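Local atomic coordinates of probable membrane transporter protein MamO (Magnetospirillum magneticum, PDB entry 5HMA), a protein that promotes magnetite nucleation in magnetosomes by binding transition metals through an inactive trypsin-like protease domain, and is required for activation of the MamE protease. Residues Q100-G105 and P151-Q156; I162-T167 and F176-Q181. All coordinates share one frame; numbering follows the deposited sequence.

Contact 1: residues Q100-G105 and P151-Q156; sequences QVFAFG and PLVNAQ
Phe102 and Phe104 both carry CG anti to their carbonyl carbon (chi1 -55° and -75°), and this sends the two rings, separated by one residue and both on the Val153 side of the sheet, against strand 151-153. Phe104 presents its CE1 edge to Val153 CG2 at 3.7 Å, near the ring plane, the two side chains at about a right angle, while its CB reaches Pro151 CG. The Phe102 ring takes the carbonyl O of Val153 at its edge and brings CE1 to 3.7 Å from Ala155 CA, where the chain has already turned out of the strand. On the reverse side Leu152 lays its CD1 on Ala103 CB at 3.8 Å and its CG against Val101 CB. The backbones run antiparallel, with Phe102 and Val153 a hydrogen-bonded pair: Phe102 N donates to Val153 O at 2.9 Å, and Val153 N returns a bond to Phe102 O at 2.8 Å. Phe104 N gives Pro151 O a nearly straight bond (174°). Beyond Val153 the direct ladder gives way to a water, which donates to Gln100 O and accepts from Ala155 N. Asn154 OD1 accepts from Gln156 N at 2.9 Å, the donor above its carbonyl plane, an Asx turn where the chain leaves the strand; it also accepts from Asp158 N. The pairing belongs to the second beta domain of the trypsin-like fold: strand 112-121 flanks strand 100-106 on its other edge, strand 159-167 continues the sheet beyond 151-153, and Val9 of strand 9-13 packs on Phe104 and Pro151.

Contact 2: residues I162-T167 and F176-Q181; sequences INIAAT and FTVPAQ
Thr177 OG1 donates to Asn163 OD1 over 2.6 Å, a short side-chain bond nearly in line with the amide C=O, made between cross-strand neighbours of an antiparallel non-hydrogen-bonded pair that lie side by side and point the same way. Both OG1 and the Asn163 CG stand anti to their own carbonyl carbons (chi1 -57° and -65°), which brings hydroxyl and OD1 together across the pair. OD1 also lies 3.5 Å from Thr177 CG2, so the oxygen rests against the methyl as well as the hydroxyl. On the other face Ile164 CD1 meets Val178 CG2 at 3.9 Å, and Ala166 CB touches CD1 of the Phe176 ring, which has Ile164 O at its edge. Behind these side chains stands the backbone ladder of a beta hairpin, strands 159-167 and 173-179, in the second half of the trypsin-like fold: Ile162 pairs with Val178 and Ile164 with Phe176 as antiparallel hydrogen-bonded pairs, with Ile164 N reaching Phe176 O at 2.9 Å. With an alanine at Asn163 the buried Thr177 hydroxyl is likely to lose its acceptor and be free to turn. Further out, backbone bonds to Gly149 and Gly150 hold Asn163, and Leu152 touches both it and Thr177. Leu126 and a bound peptide pack on Ile164, Ala166 and Phe176. Leu136 backs Phe176 and Val178. The Val178 side chain lies about 4 Å from that of His71, which with His186 binds the nickel ion.

From the N terminus, the chain lays down the first barrel and then enters strand 100-106; contact 1 closes when 151-153 returns beside it, after 45 intervening residues that include strands 112-121, 124-128 and 131-139. Contact 2 opens only afterwards, closing the hairpin of strands 159-167 and 173-179 with eight residues between its segments, so the two follow in series and neither nests nor crosses. Strands 151-153 and 159-167 adjoin in one sheet, which carries the pairing from strand 100-106 through to 173-179 and on to 131-139. The contacts also touch through side chains: Asn163 ND2 packs on Ala103 CB at 3.4 Å, and Leu152 CD2 lies against Thr177 OG1.

Contact 1: residues Q100-G105 and P151-Q156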
loop_
_atom_site.group_PDB
_atom_site.type_symbol
_atom_site.label_atom_id
_atom_site.label_comp_id
_atom_site.label_asym_id
_atom_site.label_seq_id
_atom_site.Cartn_x
_atom_site.Cartn_y
_atom_site.Cartn_z
ATOM N N GLN A 100 -0.239 -18.380 -2.721
ATOM C CA GLN A 100 -1.394 -17.523 -2.937
ATOM C C GLN A 100 -1.278 -16.254 -2.118
ATOM O O GLN A 100 -0.965 -16.307 -0.922
ATOM C CB GLN A 100 -2.671 -18.269 -2.571
ATOM C CG GLN A 100 -3.937 -17.618 -3.048
ATOM C CD GLN A 100 -5.153 -18.437 -2.674
ATOM O OE1 GLN A 100 -6.261 -18.163 -3.126
ATOM N NE2 GLN A 100 -4.951 -19.446 -1.836
ATOM N N VAL A 101 -1.526 -15.113 -2.754
ATOM C CA VAL A 101 -1.536 -13.831 -2.046
ATOM C C VAL A 101 -2.779 -13.038 -2.415
ATOM O O VAL A 101 -3.510 -13.394 -3.339
ATOM C CB VAL A 101 -0.265 -13.012 -2.337
ATOM C CG1 VAL A 101 0.935 -13.673 -1.671
ATOM C CG2 VAL A 101 -0.034 -12.907 -3.847
ATOM N N PHE A 102 -3.025 -11.962 -1.681
ATOM C CA PHE A 102 -4.235 -11.172 -1.864
ATOM C C PHE A 102 -3.850 -9.712 -1.857
ATOM O O PHE A 102 -3.167 -9.246 -0.941
ATOM C CB PHE A 102 -5.265 -11.471 -0.766
ATOM C CG PHE A 102 -5.598 -12.931 -0.644
ATOM C CD1 PHE A 102 -4.728 -13.804 0.008
ATOM C CD2 PHE A 102 -6.772 -13.438 -1.194
ATOM C CE1 PHE A 102 -5.021 -15.163 0.105
ATOM C CE2 PHE A 102 -7.080 -14.792 -1.084
ATOM C CZ PHE A 102 -6.198 -15.657 -0.444
ATOM N N ALA A 103 -4.265 -8.993 -2.892
ATOM C CA ALA A 103 -3.918 -7.585 -3.016
ATOM C C ALA A 103 -5.155 -6.745 -2.748
ATOM O O ALA A 103 -6.173 -6.891 -3.421
ATOM C CB ALA A 103 -3.349 -7.303 -4.394
ATOM N N PHE A 104 -5.070 -5.889 -1.737
ATOM C CA PHE A 104 -6.213 -5.075 -1.315
ATOM C C PHE A 104 -5.993 -3.614 -1.708
ATOM O O PHE A 104 -4.857 -3.133 -1.711
ATOM C CB PHE A 104 -6.420 -5.159 0.210
ATOM C CG PHE A 104 -7.023 -6.455 0.692
ATOM C CD1 PHE A 104 -6.230 -7.588 0.854
ATOM C CD2 PHE A 104 -8.367 -6.528 1.029
ATOM C CE1 PHE A 104 -6.782 -8.781 1.327
ATOM C CE2 PHE A 104 -8.922 -7.714 1.506
ATOM C CZ PHE A 104 -8.130 -8.844 1.650
ATOM N N GLY A 105 -7.079 -2.901 -1.998
ATOM C CA GLY A 105 -7.006 -1.469 -2.263
ATOM C C GLY A 105 -8.348 -0.800 -2.007
ATOM O O GLY A 105 -9.292 -1.450 -1.546
ATOM N N PRO A 151 -1.798 -2.958 0.379
ATOM C CA PRO A 151 -1.063 -4.123 0.880
ATOM C C PRO A 151 -1.268 -5.417 0.082
ATOM O O PRO A 151 -2.366 -5.682 -0.425
ATOM C CB PRO A 151 -1.624 -4.289 2.301
ATOM C CG PRO A 151 -3.048 -3.848 2.162
ATOM C CD PRO A 151 -2.967 -2.643 1.224
ATOM N N LEU A 152 -0.196 -6.200 -0.030
ATOM C CA LEU A 152 -0.280 -7.615 -0.365
ATOM C C LEU A 152 -0.300 -8.411 0.943
ATOM O O LEU A 152 0.482 -8.117 1.857
ATOM C CB LEU A 152 0.906 -8.042 -1.227
ATOM C CG LEU A 152 0.708 -9.382 -1.946
ATOM C CD1 LEU A 152 -0.348 -9.220 -3.049
ATOM C CD2 LEU A 152 2.021 -9.891 -2.520
ATOM N N VAL A 153 -1.182 -9.401 1.056
ATOM C CA VAL A 153 -1.210 -10.215 2.271
ATOM C C VAL A 153 -1.214 -11.669 1.906
ATOM O O VAL A 153 -1.592 -12.034 0.790
ATOM C CB VAL A 153 -2.425 -9.912 3.184
ATOM C CG1 VAL A 153 -2.493 -8.416 3.542
ATOM C CG2 VAL A 153 -3.717 -10.398 2.542
ATOM N N ASN A 154 -0.798 -12.504 2.855
ATOM C CA ASN A 154 -0.892 -13.938 2.656
ATOM C C ASN A 154 -2.278 -14.378 3.118
ATOM O O ASN A 154 -3.121 -13.542 3.482
ATOM C CB ASN A 154 0.246 -14.695 3.373
ATOM C CG ASN A 154 0.239 -14.534 4.902
ATOM O OD1 ASN A 154 -0.738 -14.094 5.502
ATOM N ND2 ASN A 154 1.353 -14.928 5.535
ATOM N N ALA A 155 -2.517 -15.678 3.107
ATOM C CA ALA A 155 -3.832 -16.192 3.429
ATOM C C ALA A 155 -4.174 -16.010 4.912
ATOM O O ALA A 155 -5.333 -16.117 5.312
ATOM C CB ALA A 155 -3.917 -17.663 3.031
ATOM N N GLN A 156 -3.170 -15.740 5.738
ATOM C CA GLN A 156 -3.443 -15.511 7.157
ATOM C C GLN A 156 -3.694 -14.025 7.443
ATOM O O GLN A 156 -3.984 -13.651 8.567
ATOM C CB GLN A 156 -2.290 -16.030 8.032
ATOM C CG GLN A 156 -2.278 -17.548 8.241
ATOM C CD GLN A 156 -1.865 -18.313 6.987
ATOM O OE1 GLN A 156 -0.817 -18.037 6.389
ATOM N NE2 GLN A 156 -2.693 -19.278 6.584
HETATM O O HOH W 1 -0.628 -17.559 1.546
#

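Contact 2: residues I162-T167 and F176-Q181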
loop_
_atom_site.group_PDB
_atom_site.type_symbol
_atom_site.label_atom_id
_atom_site.label_comp_id
_atom_site.label_asym_id
_atom_site.label_seq_id
_atom_site.Cartn_x
_atom_site.Cartn_y
_atom_site.Cartn_z
ATOM N N ILE A 162 3.895 -4.128 -0.225
ATOM C CA ILE A 162 3.176 -2.970 -0.732
ATOM C C ILE A 162 3.198 -3.011 -2.259
ATOM O O ILE A 162 4.259 -3.127 -2.873
ATOM C CB ILE A 162 3.793 -1.658 -0.210
ATOM C CG1 ILE A 162 3.714 -1.596 1.320
ATOM C CG2 ILE A 162 3.103 -0.473 -0.865
ATOM C CD1 ILE A 162 2.289 -1.511 1.858
ATOM N N ASN A 163 2.027 -2.902 -2.871
ATOM C CA ASN A 163 1.908 -3.160 -4.294
ATOM C C ASN A 163 2.172 -1.948 -5.172
ATOM O O ASN A 163 1.970 -0.806 -4.757
ATOM C CB ASN A 163 0.523 -3.730 -4.574
ATOM C CG ASN A 163 0.340 -5.088 -3.929
ATOM O OD1 ASN A 163 1.239 -5.939 -4.002
ATOM N ND2 ASN A 163 -0.798 -5.296 -3.273
ATOM N N ILE A 164 2.659 -2.226 -6.378
ATOM C CA ILE A 164 2.883 -1.236 -7.422
ATOM C C ILE A 164 2.336 -1.801 -8.721
ATOM O O ILE A 164 2.817 -2.837 -9.198
ATOM C CB ILE A 164 4.365 -0.893 -7.592
ATOM C CG1 ILE A 164 4.974 -0.393 -6.271
ATOM C CG2 ILE A 164 4.549 0.114 -8.743
ATOM C CD1 ILE A 164 6.472 -0.064 -6.367
ATOM N N ALA A 165 1.331 -1.140 -9.290
ATOM C CA ALA A 165 0.859 -1.517 -10.622
ATOM C C ALA A 165 1.750 -0.887 -11.670
ATOM O O ALA A 165 1.935 0.328 -11.673
ATOM C CB ALA A 165 -0.581 -1.089 -10.830
ATOM N N ALA A 166 2.314 -1.699 -12.557
ATOM C CA ALA A 166 3.128 -1.149 -13.634
ATOM C C ALA A 166 2.515 -1.506 -14.974
ATOM O O ALA A 166 1.703 -2.422 -15.069
ATOM C CB ALA A 166 4.556 -1.646 -13.548
ATOM N N THR A 167 2.899 -0.761 -16.003
ATOM C CA THR A 167 2.436 -0.985 -17.365
ATOM C C THR A 167 3.479 -1.775 -18.141
ATOM O O THR A 167 4.653 -1.432 -18.099
ATOM C CB THR A 167 2.176 0.347 -18.091
ATOM O OG1 THR A 167 1.112 1.050 -17.443
ATOM C CG2 THR A 167 1.786 0.106 -19.521
ATOM N N PHE A 176 3.566 -5.636 -9.299
ATOM C CA PHE A 176 4.806 -5.711 -8.536
ATOM C C PHE A 176 4.523 -5.500 -7.062
ATOM O O PHE A 176 3.467 -4.970 -6.697
ATOM C CB PHE A 176 5.806 -4.682 -9.050
ATOM C CG PHE A 176 6.353 -5.021 -10.393
ATOM C CD1 PHE A 176 5.602 -4.790 -11.539
ATOM C CD2 PHE A 176 7.602 -5.615 -10.517
ATOM C CE1 PHE A 176 6.092 -5.129 -12.789
ATOM C CE2 PHE A 176 8.110 -5.951 -11.779
ATOM C CZ PHE A 176 7.351 -5.710 -12.911
ATOM N N THR A 177 5.453 -5.923 -6.210
ATOM C CA THR A 177 5.286 -5.754 -4.769
ATOM C C THR A 177 6.620 -5.541 -4.066
ATOM O O THR A 177 7.544 -6.350 -4.220
ATOM C CB THR A 177 4.595 -6.978 -4.106
ATOM O OG1 THR A 177 3.323 -7.223 -4.721
ATOM C CG2 THR A 177 4.395 -6.710 -2.620
ATOM N N VAL A 178 6.709 -4.454 -3.296
ATOM C CA VAL A 178 7.839 -4.215 -2.402
ATOM C C VAL A 178 7.688 -5.087 -1.161
ATOM O O VAL A 178 6.709 -4.955 -0.441
ATOM C CB VAL A 178 7.929 -2.745 -1.999
ATOM C CG1 VAL A 178 9.204 -2.501 -1.189
ATOM C CG2 VAL A 178 7.846 -1.832 -3.233
ATOM N N PRO A 179 8.650 -5.992 -0.906
ATOM C CA PRO A 179 8.547 -6.874 0.270
ATOM C C PRO A 179 8.438 -6.098 1.586
ATOM O O PRO A 179 9.094 -5.073 1.749
ATOM C CB PRO A 179 9.850 -7.682 0.222
ATOM C CG PRO A 179 10.232 -7.682 -1.217
ATOM C CD PRO A 179 9.801 -6.330 -1.757
ATOM N N ALA A 180 7.624 -6.586 2.515
ATOM C CA ALA A 180 7.370 -5.859 3.755
ATOM C C ALA A 180 8.631 -5.692 4.609
ATOM O O ALA A 180 8.716 -4.763 5.404
ATOM C CB ALA A 180 6.278 -6.552 4.556
ATOM N N GLN A 181 9.611 -6.577 4.439
ATOM C CA GLN A 181 10.851 -6.484 5.212
ATOM C C GLN A 181 11.587 -5.169 4.941
ATOM O O GLN A 181 12.310 -4.649 5.799
ATOM C CB GLN A 181 11.770 -7.673 4.906
ATOM C CG GLN A 181 13.070 -7.686 5.712
ATOM C CD GLN A 181 12.840 -7.562 7.218
ATOM O OE1 GLN A 181 11.840 -8.049 7.759
ATOM N NE2 GLN A 181 13.774 -6.902 7.902
#